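Local coordinates for protein spermidine synthase (Corynebacterium glutamicum ATCC 13032, PDB 3GJY) that probably transfers an aminopropyl group from decarboxylated S-adenosylmethionine to putrescine to make spermidine, on a Rossmann-like methyltransferase fold, at residues 83-88 with 245-250; 89-94 with 159-164; 178-183 with 216-221; 117-122 with 146-151. All coordinates share one frame; numbering follows the deposited sequence.

Contact 1 (83-88 with 245-250)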
loop_
_atom_site.group_PDB
_atom_site.type_symbol
_atom_site.label_atom_id
_atom_site.label_comp_id
_atom_site.label_asym_id
_atom_site.label_seq_id
_atom_site.Cartn_x
_atom_site.Cartn_y
_atom_site.Cartn_z
ATOM N N ASP A 83 -15.349 5.827 -0.917
ATOM C CA ASP A 83 -16.794 5.902 -0.699
ATOM C C ASP A 83 -17.288 7.342 -0.656
ATOM O O ASP A 83 -18.391 7.637 -1.119
ATOM C CB ASP A 83 -17.187 5.160 0.576
ATOM C CG ASP A 83 -17.001 3.654 0.453
ATOM O OD1 ASP A 83 -16.798 3.130 -0.681
ATOM O OD2 ASP A 83 -17.062 3.008 1.514
ATOM N N ALA A 84 -16.500 8.222 -0.065
ATOM C CA ALA A 84 -16.892 9.627 0.040
ATOM C C ALA A 84 -16.693 10.432 -1.230
ATOM O O ALA A 84 -17.462 11.373 -1.466
ATOM C CB ALA A 84 -16.135 10.276 1.171
ATOM N N HIS A 85 -15.671 10.095 -2.024
ATOM C CA HIS A 85 -15.221 11.027 -3.065
ATOM C C HIS A 85 -15.182 10.521 -4.483
ATOM O O HIS A 85 -15.067 11.337 -5.395
ATOM C CB HIS A 85 -13.826 11.534 -2.728
ATOM C CG HIS A 85 -13.742 12.186 -1.392
ATOM N ND1 HIS A 85 -14.522 13.271 -1.038
ATOM C CD2 HIS A 85 -12.973 11.901 -0.314
ATOM C CE1 HIS A 85 -14.212 13.643 0.194
ATOM N NE2 HIS A 85 -13.278 12.829 0.659
ATOM N N GLN A 86 -15.220 9.206 -4.686
ATOM C CA GLN A 86 -14.972 8.673 -6.026
ATOM C C GLN A 86 -16.099 7.783 -6.502
ATOM O O GLN A 86 -16.989 7.419 -5.739
ATOM C CB GLN A 86 -13.612 7.918 -6.060
ATOM C CG GLN A 86 -12.453 8.895 -5.785
ATOM C CD GLN A 86 -11.127 8.207 -5.730
ATOM O OE1 GLN A 86 -10.993 7.183 -5.066
ATOM N NE2 GLN A 86 -10.135 8.774 -6.393
ATOM N N ASP A 87 -16.069 7.459 -7.781
ATOM C CA ASP A 87 -17.100 6.646 -8.411
ATOM C C ASP A 87 -16.569 5.216 -8.525
ATOM O O ASP A 87 -15.717 4.894 -9.371
ATOM C CB ASP A 87 -17.423 7.246 -9.785
ATOM C CG ASP A 87 -18.539 6.510 -10.507
ATOM O OD1 ASP A 87 -18.908 5.386 -10.067
ATOM O OD2 ASP A 87 -19.023 7.063 -11.524
ATOM N N ALA A 88 -17.063 4.342 -7.644
ATOM C CA ALA A 88 -16.611 2.960 -7.601
ATOM C C ALA A 88 -16.839 2.200 -8.892
ATOM O O ALA A 88 -16.133 1.218 -9.165
ATOM C CB ALA A 88 -17.292 2.219 -6.425
ATOM N N SER A 245 -3.534 13.528 -0.881
ATOM C CA SER A 245 -4.524 13.836 -1.904
ATOM C C SER A 245 -4.703 15.341 -1.980
ATOM O O SER A 245 -4.441 16.059 -0.983
ATOM C CB SER A 245 -5.884 13.256 -1.500
ATOM O OG SER A 245 -6.892 13.488 -2.493
ATOM N N ASP A 246 -5.172 15.817 -3.139
ATOM C CA ASP A 246 -5.647 17.206 -3.221
ATOM C C ASP A 246 -7.058 17.397 -2.646
ATOM O O ASP A 246 -7.508 18.531 -2.474
ATOM C CB ASP A 246 -5.594 17.748 -4.642
ATOM C CG ASP A 246 -4.163 17.936 -5.130
ATOM O OD1 ASP A 246 -3.232 18.102 -4.309
ATOM O OD2 ASP A 246 -4.010 17.973 -6.363
ATOM N N THR A 247 -7.725 16.288 -2.355
ATOM C CA THR A 247 -9.001 16.283 -1.632
ATOM C C THR A 247 -8.715 16.290 -0.122
ATOM O O THR A 247 -7.838 15.562 0.347
ATOM C CB THR A 247 -9.810 15.016 -2.008
ATOM O OG1 THR A 247 -10.016 14.985 -3.419
ATOM C CG2 THR A 247 -11.184 14.948 -1.289
ATOM N N GLU A 248 -9.426 17.149 0.631
ATOM C CA GLU A 248 -9.298 17.155 2.085
ATOM C C GLU A 248 -9.599 15.802 2.717
ATOM O O GLU A 248 -10.529 15.128 2.306
ATOM C CB GLU A 248 -10.256 18.196 2.694
ATOM C CG GLU A 248 -9.911 19.598 2.332
ATOM C CD GLU A 248 -10.767 20.593 3.048
ATOM O OE1 GLU A 248 -10.637 20.703 4.286
ATOM O OE2 GLU A 248 -11.555 21.265 2.361
ATOM N N PHE A 249 -8.783 15.413 3.690
ATOM C CA PHE A 249 -9.044 14.243 4.508
ATOM C C PHE A 249 -9.962 14.611 5.659
ATOM O O PHE A 249 -10.064 15.789 6.060
ATOM C CB PHE A 249 -7.722 13.665 5.018
ATOM C CG PHE A 249 -6.907 13.005 3.924
ATOM C CD1 PHE A 249 -7.328 11.787 3.358
ATOM C CD2 PHE A 249 -5.813 13.636 3.390
ATOM C CE1 PHE A 249 -6.603 11.192 2.329
ATOM C CE2 PHE A 249 -5.077 13.031 2.370
ATOM C CZ PHE A 249 -5.496 11.828 1.825
ATOM N N PHE A 250 -10.618 13.603 6.206
ATOM C CA PHE A 250 -11.557 13.819 7.312
ATOM C C PHE A 250 -10.813 14.395 8.530
ATOM O O PHE A 250 -9.631 14.104 8.781
ATOM C CB PHE A 250 -12.312 12.511 7.611
ATOM C CG PHE A 250 -13.141 12.027 6.437
ATOM C CD1 PHE A 250 -14.239 12.762 5.995
ATOM C CD2 PHE A 250 -12.807 10.862 5.769
ATOM C CE1 PHE A 250 -15.009 12.325 4.904
ATOM C CE2 PHE A 250 -13.570 10.416 4.676
ATOM C CZ PHE A 250 -14.671 11.147 4.262
HETATM O O HOH W 1 -12.094 13.157 3.095
#

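Contact 2 (89-94 with 159-164)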
loop_
_atom_site.group_PDB
_atom_site.type_symbol
_atom_site.label_atom_id
_atom_site.label_comp_id
_atom_site.label_asym_id
_atom_site.label_seq_id
_atom_site.Cartn_x
_atom_site.Cartn_y
_atom_site.Cartn_z
ATOM N N SER A 89 -17.860 2.606 -9.660
ATOM C CA SER A 89 -18.196 1.859 -10.874
ATOM C C SER A 89 -17.155 2.033 -11.975
ATOM O O SER A 89 -17.161 1.287 -12.970
ATOM C CB SER A 89 -19.601 2.240 -11.385
ATOM O OG SER A 89 -19.585 3.531 -11.900
ATOM N N LYS A 90 -16.251 2.991 -11.803
ATOM C CA LYS A 90 -15.214 3.209 -12.813
ATOM C C LYS A 90 -13.806 3.350 -12.211
ATOM O O LYS A 90 -12.862 3.879 -12.835
ATOM C CB LYS A 90 -15.588 4.341 -13.747
ATOM C CG LYS A 90 -15.862 5.641 -13.089
ATOM C CD LYS A 90 -15.901 6.762 -14.126
ATOM C CE LYS A 90 -16.130 8.096 -13.485
ATOM N NZ LYS A 90 -16.088 9.131 -14.578
ATOM N N LEU A 91 -13.670 2.798 -11.013
ATOM C CA LEU A 91 -12.454 2.966 -10.238
ATOM C C LEU A 91 -11.255 2.248 -10.856
ATOM O O LEU A 91 -11.362 1.072 -11.235
ATOM C CB LEU A 91 -12.743 2.443 -8.813
ATOM C CG LEU A 91 -11.757 2.943 -7.764
ATOM C CD1 LEU A 91 -11.982 4.414 -7.500
ATOM C CD2 LEU A 91 -11.973 2.141 -6.478
ATOM N N ARG A 92 -10.107 2.933 -10.887
ATOM C CA ARG A 92 -8.827 2.390 -11.393
ATOM C C ARG A 92 -7.839 2.507 -10.245
ATOM O O ARG A 92 -7.491 3.612 -9.819
ATOM C CB ARG A 92 -8.311 3.173 -12.602
ATOM C CG ARG A 92 -9.276 3.207 -13.741
ATOM C CD ARG A 92 -9.013 4.403 -14.674
ATOM N NE ARG A 92 -9.173 5.659 -13.952
ATOM C CZ ARG A 92 -8.882 6.860 -14.452
ATOM N NH1 ARG A 92 -8.387 6.945 -15.687
ATOM N NH2 ARG A 92 -9.018 7.952 -13.688
ATOM N N ILE A 93 -7.393 1.357 -9.718
ATOM C CA ILE A 93 -6.427 1.340 -8.624
ATOM C C ILE A 93 -5.105 0.734 -9.115
ATOM O O ILE A 93 -5.119 -0.408 -9.618
ATOM C CB ILE A 93 -6.930 0.540 -7.399
ATOM C CG1 ILE A 93 -8.330 0.997 -6.958
ATOM C CG2 ILE A 93 -5.865 0.632 -6.251
ATOM C CD1 ILE A 93 -8.876 0.200 -5.792
ATOM N N THR A 94 -4.000 1.477 -8.961
ATOM C CA THR A 94 -2.660 0.961 -9.272
ATOM C C THR A 94 -1.970 0.576 -7.999
ATOM O O THR A 94 -1.904 1.398 -7.054
ATOM C CB THR A 94 -1.815 2.048 -9.997
ATOM O OG1 THR A 94 -2.429 2.273 -11.251
ATOM C CG2 THR A 94 -0.340 1.627 -10.206
ATOM N N SER A 159 -4.737 9.010 -15.271
ATOM C CA SER A 159 -4.796 7.623 -15.746
ATOM C C SER A 159 -5.189 6.605 -14.692
ATOM O O SER A 159 -5.383 5.432 -15.012
ATOM C CB SER A 159 -3.464 7.286 -16.417
ATOM O OG SER A 159 -2.384 7.551 -15.515
ATOM N N ARG A 160 -5.309 7.047 -13.443
ATOM C CA ARG A 160 -5.732 6.146 -12.326
ATOM C C ARG A 160 -6.362 6.978 -11.216
ATOM O O ARG A 160 -6.063 8.167 -11.113
ATOM C CB ARG A 160 -4.531 5.316 -11.798
ATOM C CG ARG A 160 -3.336 6.178 -11.388
ATOM C CD ARG A 160 -2.016 5.618 -11.866
ATOM N NE ARG A 160 -1.854 5.625 -13.299
ATOM C CZ ARG A 160 -1.510 4.590 -14.086
ATOM N NH1 ARG A 160 -1.354 4.827 -15.369
ATOM N NH2 ARG A 160 -1.359 3.342 -13.657
ATOM N N ASP A 161 -7.164 6.341 -10.353
ATOM C CA ASP A 161 -7.870 7.073 -9.298
ATOM C C ASP A 161 -7.228 6.934 -7.955
ATOM O O ASP A 161 -7.361 7.830 -7.113
ATOM C CB ASP A 161 -9.306 6.569 -9.230
ATOM C CG ASP A 161 -9.980 6.735 -10.556
ATOM O OD1 ASP A 161 -10.180 7.886 -10.997
ATOM O OD2 ASP A 161 -10.265 5.733 -11.211
ATOM N N VAL A 162 -6.519 5.813 -7.750
ATOM C CA VAL A 162 -5.877 5.513 -6.477
ATOM C C VAL A 162 -4.562 4.844 -6.805
ATOM O O VAL A 162 -4.524 3.984 -7.668
ATOM C CB VAL A 162 -6.751 4.527 -5.608
ATOM C CG1 VAL A 162 -6.063 4.269 -4.293
ATOM C CG2 VAL A 162 -8.182 5.059 -5.398
ATOM N N ILE A 163 -3.519 5.202 -6.069
ATOM C CA ILE A 163 -2.247 4.476 -6.099
ATOM C C ILE A 163 -1.974 3.969 -4.682
ATOM O O ILE A 163 -2.008 4.743 -3.740
ATOM C CB ILE A 163 -1.087 5.414 -6.537
ATOM C CG1 ILE A 163 -1.267 5.873 -7.993
ATOM C CG2 ILE A 163 0.304 4.785 -6.337
ATOM C CD1 ILE A 163 -0.449 7.116 -8.335
ATOM N N ILE A 164 -1.699 2.668 -4.559
ATOM C CA ILE A 164 -1.294 2.030 -3.312
ATOM C C ILE A 164 0.156 1.583 -3.493
ATOM O O ILE A 164 0.444 0.777 -4.372
ATOM C CB ILE A 164 -2.204 0.827 -2.959
ATOM C CG1 ILE A 164 -3.680 1.303 -2.864
ATOM C CG2 ILE A 164 -1.726 0.177 -1.647
ATOM C CD1 ILE A 164 -4.690 0.265 -2.581
HETATM O O HOH W 2 -7.446 5.066 -17.551
#

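Contact 3 (178-183 with 216-221)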
loop_
_atom_site.group_PDB
_atom_site.type_symbol
_atom_site.label_atom_id
_atom_site.label_comp_id
_atom_site.label_asym_id
_atom_site.label_seq_id
_atom_site.Cartn_x
_atom_site.Cartn_y
_atom_site.Cartn_z
ATOM N N THR A 178 10.604 7.273 -2.339
ATOM C CA THR A 178 10.332 8.184 -1.221
ATOM C C THR A 178 10.586 9.657 -1.516
ATOM O O THR A 178 10.532 10.487 -0.602
ATOM C CB THR A 178 11.142 7.792 0.036
ATOM O OG1 THR A 178 12.509 8.133 -0.172
ATOM C CG2 THR A 178 10.991 6.300 0.319
ATOM N N THR A 179 10.868 9.968 -2.774
ATOM C CA THR A 179 11.328 11.302 -3.128
ATOM C C THR A 179 10.208 12.155 -3.692
ATOM O O THR A 179 9.179 11.663 -4.204
ATOM C CB THR A 179 12.424 11.248 -4.205
ATOM O OG1 THR A 179 11.882 10.600 -5.367
ATOM C CG2 THR A 179 13.620 10.490 -3.713
ATOM N N VAL A 180 10.458 13.460 -3.665
ATOM C CA VAL A 180 9.540 14.433 -4.259
ATOM C C VAL A 180 9.286 14.088 -5.731
ATOM O O VAL A 180 8.145 14.137 -6.199
ATOM C CB VAL A 180 10.121 15.837 -4.115
ATOM C CG1 VAL A 180 9.368 16.844 -5.039
ATOM C CG2 VAL A 180 10.106 16.276 -2.615
ATOM N N GLU A 181 10.327 13.666 -6.441
ATOM C CA GLU A 181 10.154 13.339 -7.857
ATOM C C GLU A 181 9.202 12.159 -8.040
ATOM O O GLU A 181 8.342 12.188 -8.925
ATOM C CB GLU A 181 11.516 13.039 -8.517
ATOM C CG GLU A 181 12.423 14.285 -8.678
ATOM C CD GLU A 181 13.126 14.678 -7.396
ATOM O OE1 GLU A 181 13.169 13.880 -6.424
ATOM O OE2 GLU A 181 13.656 15.822 -7.370
ATOM N N PHE A 182 9.330 11.140 -7.188
ATOM C CA PHE A 182 8.394 10.016 -7.236
ATOM C C PHE A 182 6.969 10.475 -6.962
ATOM O O PHE A 182 6.070 10.124 -7.718
ATOM C CB PHE A 182 8.800 8.927 -6.247
ATOM C CG PHE A 182 7.779 7.831 -6.105
ATOM C CD1 PHE A 182 7.544 6.926 -7.144
ATOM C CD2 PHE A 182 7.041 7.709 -4.926
ATOM C CE1 PHE A 182 6.584 5.910 -6.986
ATOM C CE2 PHE A 182 6.110 6.704 -4.772
ATOM C CZ PHE A 182 5.867 5.818 -5.791
ATOM N N PHE A 183 6.794 11.298 -5.936
ATOM C CA PHE A 183 5.452 11.784 -5.588
ATOM C C PHE A 183 4.867 12.638 -6.712
ATOM O O PHE A 183 3.672 12.560 -6.987
ATOM C CB PHE A 183 5.438 12.555 -4.261
ATOM C CG PHE A 183 5.922 11.723 -3.097
ATOM C CD1 PHE A 183 5.486 10.404 -2.924
ATOM C CD2 PHE A 183 6.843 12.258 -2.187
ATOM C CE1 PHE A 183 5.980 9.635 -1.855
ATOM C CE2 PHE A 183 7.320 11.511 -1.122
ATOM C CZ PHE A 183 6.904 10.200 -0.967
HETATM N N MSE A 216 5.723 14.404 0.423
HETATM C CA MSE A 216 4.302 14.363 0.032
HETATM C C MSE A 216 3.646 15.745 0.186
HETATM O O MSE A 216 2.813 16.141 -0.645
HETATM C CB MSE A 216 3.539 13.316 0.846
HETATM C CG MSE A 216 4.017 11.891 0.469
HETATM SE SE MSE A 216 3.448 10.598 1.805
HETATM C CE MSE A 216 1.556 10.735 1.418
HETATM N N MSE A 217 4.029 16.483 1.237
HETATM C CA MSE A 217 3.421 17.799 1.478
HETATM C C MSE A 217 3.812 18.868 0.452
HETATM O O MSE A 217 3.113 19.877 0.329
HETATM C CB MSE A 217 3.692 18.270 2.911
HETATM C CG MSE A 217 2.880 17.504 3.930
HETATM SE SE MSE A 217 3.226 18.124 5.729
HETATM C CE MSE A 217 4.475 16.878 6.186
ATOM N N GLU A 218 4.911 18.654 -0.271
ATOM C CA GLU A 218 5.268 19.563 -1.372
ATOM C C GLU A 218 4.426 19.323 -2.619
ATOM O O GLU A 218 4.392 20.143 -3.541
ATOM C CB GLU A 218 6.732 19.344 -1.786
ATOM C CG GLU A 218 7.769 19.771 -0.858
ATOM C CD GLU A 218 9.135 19.792 -1.554
ATOM O OE1 GLU A 218 9.221 19.963 -2.802
ATOM O OE2 GLU A 218 10.107 19.616 -0.834
ATOM N N VAL A 219 3.817 18.141 -2.707
ATOM C CA VAL A 219 3.171 17.681 -3.923
ATOM C C VAL A 219 1.631 17.655 -3.811
ATOM O O VAL A 219 0.924 18.042 -4.771
ATOM C CB VAL A 219 3.703 16.292 -4.280
ATOM C CG1 VAL A 219 2.982 15.729 -5.493
ATOM C CG2 VAL A 219 5.194 16.385 -4.574
ATOM N N PHE A 220 1.123 17.149 -2.682
ATOM C CA PHE A 220 -0.321 17.030 -2.412
ATOM C C PHE A 220 -0.744 18.144 -1.475
ATOM O O PHE A 220 -0.033 18.459 -0.527
ATOM C CB PHE A 220 -0.634 15.676 -1.755
ATOM C CG PHE A 220 -0.352 14.487 -2.662
ATOM C CD1 PHE A 220 -1.227 14.160 -3.677
ATOM C CD2 PHE A 220 0.865 13.801 -2.577
ATOM C CE1 PHE A 220 -0.967 13.086 -4.541
ATOM C CE2 PHE A 220 1.139 12.710 -3.429
ATOM C CZ PHE A 220 0.227 12.381 -4.443
ATOM N N GLU A 221 -1.952 18.662 -1.667
ATOM C CA GLU A 221 -2.451 19.721 -0.769
ATOM C C GLU A 221 -2.775 19.186 0.627
ATOM O O GLU A 221 -2.721 19.912 1.607
ATOM C CB GLU A 221 -3.722 20.364 -1.351
ATOM C CG GLU A 221 -3.512 21.203 -2.625
ATOM C CD GLU A 221 -4.849 21.718 -3.174
ATOM O OE1 GLU A 221 -5.647 22.284 -2.378
ATOM O OE2 GLU A 221 -5.113 21.551 -4.385
#

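Contact 4 (117-122 with 146-151)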
loop_
_atom_site.group_PDB
_atom_site.type_symbol
_atom_site.label_atom_id
_atom_site.label_comp_id
_atom_site.label_asym_id
_atom_site.label_seq_id
_atom_site.Cartn_x
_atom_site.Cartn_y
_atom_site.Cartn_z
ATOM N N THR A 117 -4.558 -2.822 -11.099
ATOM C CA THR A 117 -3.336 -3.204 -11.812
ATOM C C THR A 117 -2.206 -3.297 -10.806
ATOM O O THR A 117 -1.960 -2.326 -10.089
ATOM C CB THR A 117 -3.001 -2.184 -12.899
ATOM O OG1 THR A 117 -4.097 -2.137 -13.818
ATOM C CG2 THR A 117 -1.744 -2.553 -13.634
ATOM N N VAL A 118 -1.554 -4.451 -10.740
ATOM C CA VAL A 118 -0.456 -4.672 -9.804
ATOM C C VAL A 118 0.837 -4.692 -10.605
ATOM O O VAL A 118 0.970 -5.477 -11.529
ATOM C CB VAL A 118 -0.628 -6.019 -9.015
ATOM C CG1 VAL A 118 0.519 -6.181 -7.998
ATOM C CG2 VAL A 118 -2.000 -6.069 -8.305
ATOM N N VAL A 119 1.783 -3.852 -10.221
ATOM C CA VAL A 119 3.113 -3.830 -10.824
ATOM C C VAL A 119 4.029 -4.602 -9.893
ATOM O O VAL A 119 4.311 -4.168 -8.748
ATOM C CB VAL A 119 3.652 -2.404 -11.037
ATOM C CG1 VAL A 119 5.047 -2.461 -11.720
ATOM C CG2 VAL A 119 2.642 -1.556 -11.819
ATOM N N GLU A 120 4.449 -5.775 -10.362
ATOM C CA GLU A 120 5.240 -6.705 -9.537
ATOM C C GLU A 120 6.591 -6.943 -10.214
ATOM O O GLU A 120 6.640 -7.299 -11.400
ATOM C CB GLU A 120 4.459 -8.032 -9.414
ATOM C CG GLU A 120 5.296 -9.189 -8.846
ATOM C CD GLU A 120 5.930 -8.818 -7.512
ATOM O OE1 GLU A 120 5.274 -8.148 -6.674
ATOM O OE2 GLU A 120 7.084 -9.185 -7.293
ATOM N N LEU A 121 7.666 -6.845 -9.435
ATOM C CA LEU A 121 9.028 -7.050 -9.921
ATOM C C LEU A 121 9.325 -8.501 -10.375
ATOM O O LEU A 121 10.032 -8.733 -11.371
ATOM C CB LEU A 121 9.983 -6.644 -8.786
ATOM C CG LEU A 121 11.481 -6.774 -9.066
ATOM C CD1 LEU A 121 11.921 -5.785 -10.151
ATOM C CD2 LEU A 121 12.267 -6.624 -7.758
ATOM N N ASP A 122 8.774 -9.451 -9.641
ATOM C CA ASP A 122 9.202 -10.838 -9.675
ATOM C C ASP A 122 8.254 -11.649 -10.561
ATOM O O ASP A 122 7.099 -11.873 -10.191
ATOM C CB ASP A 122 9.277 -11.366 -8.236
ATOM C CG ASP A 122 9.939 -12.727 -8.140
ATOM O OD1 ASP A 122 9.668 -13.601 -9.003
ATOM O OD2 ASP A 122 10.723 -12.917 -7.180
ATOM N N ASP A 146 7.184 -5.557 -13.994
ATOM C CA ASP A 146 7.957 -4.374 -14.371
ATOM C C ASP A 146 8.552 -3.744 -13.121
ATOM O O ASP A 146 8.175 -4.118 -12.008
ATOM C CB ASP A 146 7.032 -3.359 -15.058
ATOM C CG ASP A 146 7.701 -2.629 -16.212
ATOM O OD1 ASP A 146 8.905 -2.342 -16.139
ATOM O OD2 ASP A 146 6.993 -2.341 -17.201
ATOM N N ASP A 147 9.446 -2.767 -13.330
ATOM C CA ASP A 147 9.938 -1.956 -12.219
ATOM C C ASP A 147 8.915 -0.855 -11.938
ATOM O O ASP A 147 8.566 -0.053 -12.786
ATOM C CB ASP A 147 11.323 -1.358 -12.483
ATOM C CG ASP A 147 11.610 -0.125 -11.622
ATOM O OD1 ASP A 147 11.297 -0.097 -10.402
ATOM O OD2 ASP A 147 12.157 0.840 -12.185
ATOM N N ALA A 148 8.411 -0.869 -10.714
ATOM C CA ALA A 148 7.375 0.079 -10.325
ATOM C C ALA A 148 7.780 1.553 -10.416
ATOM O O ALA A 148 6.913 2.414 -10.686
ATOM C CB ALA A 148 6.849 -0.252 -8.929
ATOM N N ARG A 149 9.032 1.879 -10.120
ATOM C CA ARG A 149 9.466 3.275 -10.244
ATOM C C ARG A 149 9.402 3.705 -11.702
ATOM O O ARG A 149 8.901 4.792 -12.014
ATOM C CB ARG A 149 10.897 3.463 -9.727
ATOM C CG ARG A 149 11.458 4.834 -10.024
ATOM C CD ARG A 149 10.716 6.058 -9.396
ATOM N NE ARG A 149 11.227 7.280 -10.029
ATOM C CZ ARG A 149 11.862 8.287 -9.432
ATOM N NH1 ARG A 149 12.078 8.297 -8.115
ATOM N NH2 ARG A 149 12.324 9.281 -10.196
HETATM N N MSE A 150 9.851 2.834 -12.605
HETATM C CA MSE A 150 9.792 3.185 -14.019
HETATM C C MSE A 150 8.355 3.302 -14.508
HETATM O O MSE A 150 8.034 4.199 -15.286
HETATM C CB MSE A 150 10.624 2.233 -14.881
HETATM C CG MSE A 150 12.081 2.330 -14.572
HETATM SE SE MSE A 150 12.767 4.092 -15.062
HETATM C CE MSE A 150 12.704 3.840 -16.991
ATOM N N VAL A 151 7.474 2.430 -14.028
ATOM C CA VAL A 151 6.065 2.530 -14.439
ATOM C C VAL A 151 5.498 3.887 -13.955
ATOM O O VAL A 151 4.800 4.562 -14.725
ATOM C CB VAL A 151 5.254 1.333 -13.905
ATOM C CG1 VAL A 151 3.752 1.555 -14.115
ATOM C CG2 VAL A 151 5.691 0.066 -14.629
#

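Contact 1 (83-88 with 245-250)
The methyl CG2 of Thr247 sits squarely over one face of the His85 imidazole, 3.5 Å from the ring centroid and only 6° off its normal, a clear CH-pi contact. With CG2 anti to the backbone N (OG1 at chi1 -58°), the threonine turns its methyl to the ring while OG1 goes the other way, to the carbonyl of Gly193. The opposite face of the imidazole lies on CB of its own neighbour Ala84, so the ring is sandwiched between two methyls. That same Ala84 CB touches the Phe250 ring at its edge, 3.5 Å from CZ. The His85 and Phe250 rings are nearly parallel, at 18°, but slid so far apart that they barely overlap. A water ties the two segments together: it lies 2.7 Å from His85 NE2, in the plane of the imidazole, donates to Glu248 O at 2.6 Å, and rests over the centre of the Phe250 ring. One layer out, Ser245 OG accepts from Thr247 N at 2.9 Å, closing an ST turn. This turn opens the connection from strand 238-245 to helix 255-264, which here packs at the surface against the C-terminal end of helix 69-85, beside the Rossmann-like sheet.

Contact 2 (89-94 with 159-164)
Ile93 and Val162 lie side by side on one face of the sheet, pointing the same way, with Ile93 CG2 4.0 Å from Val162 CB. Ile164 continues this apolar row, its CD1 reaching the same Ile93 CG2 at 3.9 Å, and helix 69-85 covers the face through Ile82 and Ile74. Beneath the side chains the backbones pair in parallel: Thr94 N donates to Val162 O, and Thr94 O accepts from Ile164 N at 2.8 Å. Toward the start of the pair Arg92 O takes two donors, the N-H groups of Asp161 and Val162, where the second strand turns a corner.

Asp161 then becomes the polar hub. Its OD2 accepts Arg92 N through the anti lone pair and also Arg92 NE at 3.0 Å, while OD1 takes Arg92 NH2 at 2.9 Å. This side-on salt bridge is almost straight and in the guanidinium plane, yet it meets the carboxylate from above, the two planes being 47° apart. A bend at chi3 (-61°) brings the guanidinium round, with one face over the Ser159-Arg160 peptide. On the sheet face of Thr94, Arg160 NH2 donates to Thr94 OG1 at 2.8 Å, while its NE and NH1 both hold Ser159 OG, itself bonded to Thr156 O. Such a parallel pair of central strands is the core of the Rossmann-like fold of AdoMet-dependent transferases.

Contact 3 (178-183 with 216-221)
The start of helix 180-189 and the end of helix 207-219 come together at Phe183 and Met216, whose CA atoms are 6.3 Å apart, in the helical layer that packs on the Rossmann-like sheet. No hydrogen bond crosses between them; the contact is made by side chains. Met216, a selenomethionine, lays its CG over the centre of the Phe183 ring, 3.6 Å from the centroid and 9° off the normal, as a CH-pi contact. Its selenium, SE, lies 4.8 Å from the same Phe183 centroid and oblique to the ring, a Met-aromatic approach. The other face of the same ring carries Thr179 O near its rim, so the phenyl is held between its own helix start and the neighbouring helix. Val219 packs on the root of the Phe183 side chain: CG2 reaches Phe183 CB at 3.9 Å, while CG1, anti to the backbone N at chi1 176°, lies against Phe183 O. At the exposed margin the extended Glu218 chain crosses Val180 at about a right angle, bringing its carboxylate to the valine methyls. Thr179 fixes the first turn of helix 180-189 as its N-cap and has Asp291 as a further partner. The capping bond runs from Phe182 N to Thr179 OG1, at 3.2 Å and 162°.

Contact 4 (117-122 with 146-151)
Glu120 O receives the backbone N-H of Asp146 at 3.2 Å, the one hydrogen bond across this contact and a bent one, with the donor 50° above the carbonyl plane. Next to it Val119 does most of the packing. Its CG1, anti to the backbone N at chi1 -178°, points into the turn before helix 148-153, where it meets Asp146 O at 3.6 Å and the CA of Ala148. Val151, one turn into the helix, slides past Val119 in the opposite direction, with CG2 3.9 Å from Val119 CG1; Leu96 of the adjoining strand closes in on both Val119 and Ala148. Asp146 and Asp147 each have two conformers; in the one described, Asp146 OD1 accepts Asp147 N, and its OD2 pairs with Arg144. There Asp147 is the helix N-cap, taking Arg149 N on OD1 at 3.0 Å and, weakly, Met150 N on OD2. On the strand side, Glu120 OE2 accepts Asp122 N at 2.9 Å, while OE1 lies close to a formic acid, probably from the crystallisation liquor. On fold grounds, an acidic residue ending the second parallel strand, beside the turn after the third, is consistent with the nucleoside pocket of Rossmann-like AdoMet-dependent enzymes.

How the contacts relate
Contacts 2 and 4 belong to one sheet: strands 92-96 and 115-120 are neighbours, and Ile93 O lies 2.9 Å from Thr117 N, although the contact centres are 15 Å apart. Contact 1 meets contact 2 at the end of helix 69-85, where Gln86 NE2 lies 3.0 Å from Asp161 O. Contact 1 also meets contact 3, Asp246 OD1 lying 3.0 Å from Glu221 N. Contact 3 reaches contact 4 through Arg149, which packs on Thr179 and Phe182. Contacts 1 and 4 stay apart, about 12 Å between nearest atoms. Contact 4, where the Glu120 side chain lies about 3 Å from a formic acid probably left by the crystallisation liquor, may border the nucleoside pocket expected of this fold; contact 1 lies at the surface.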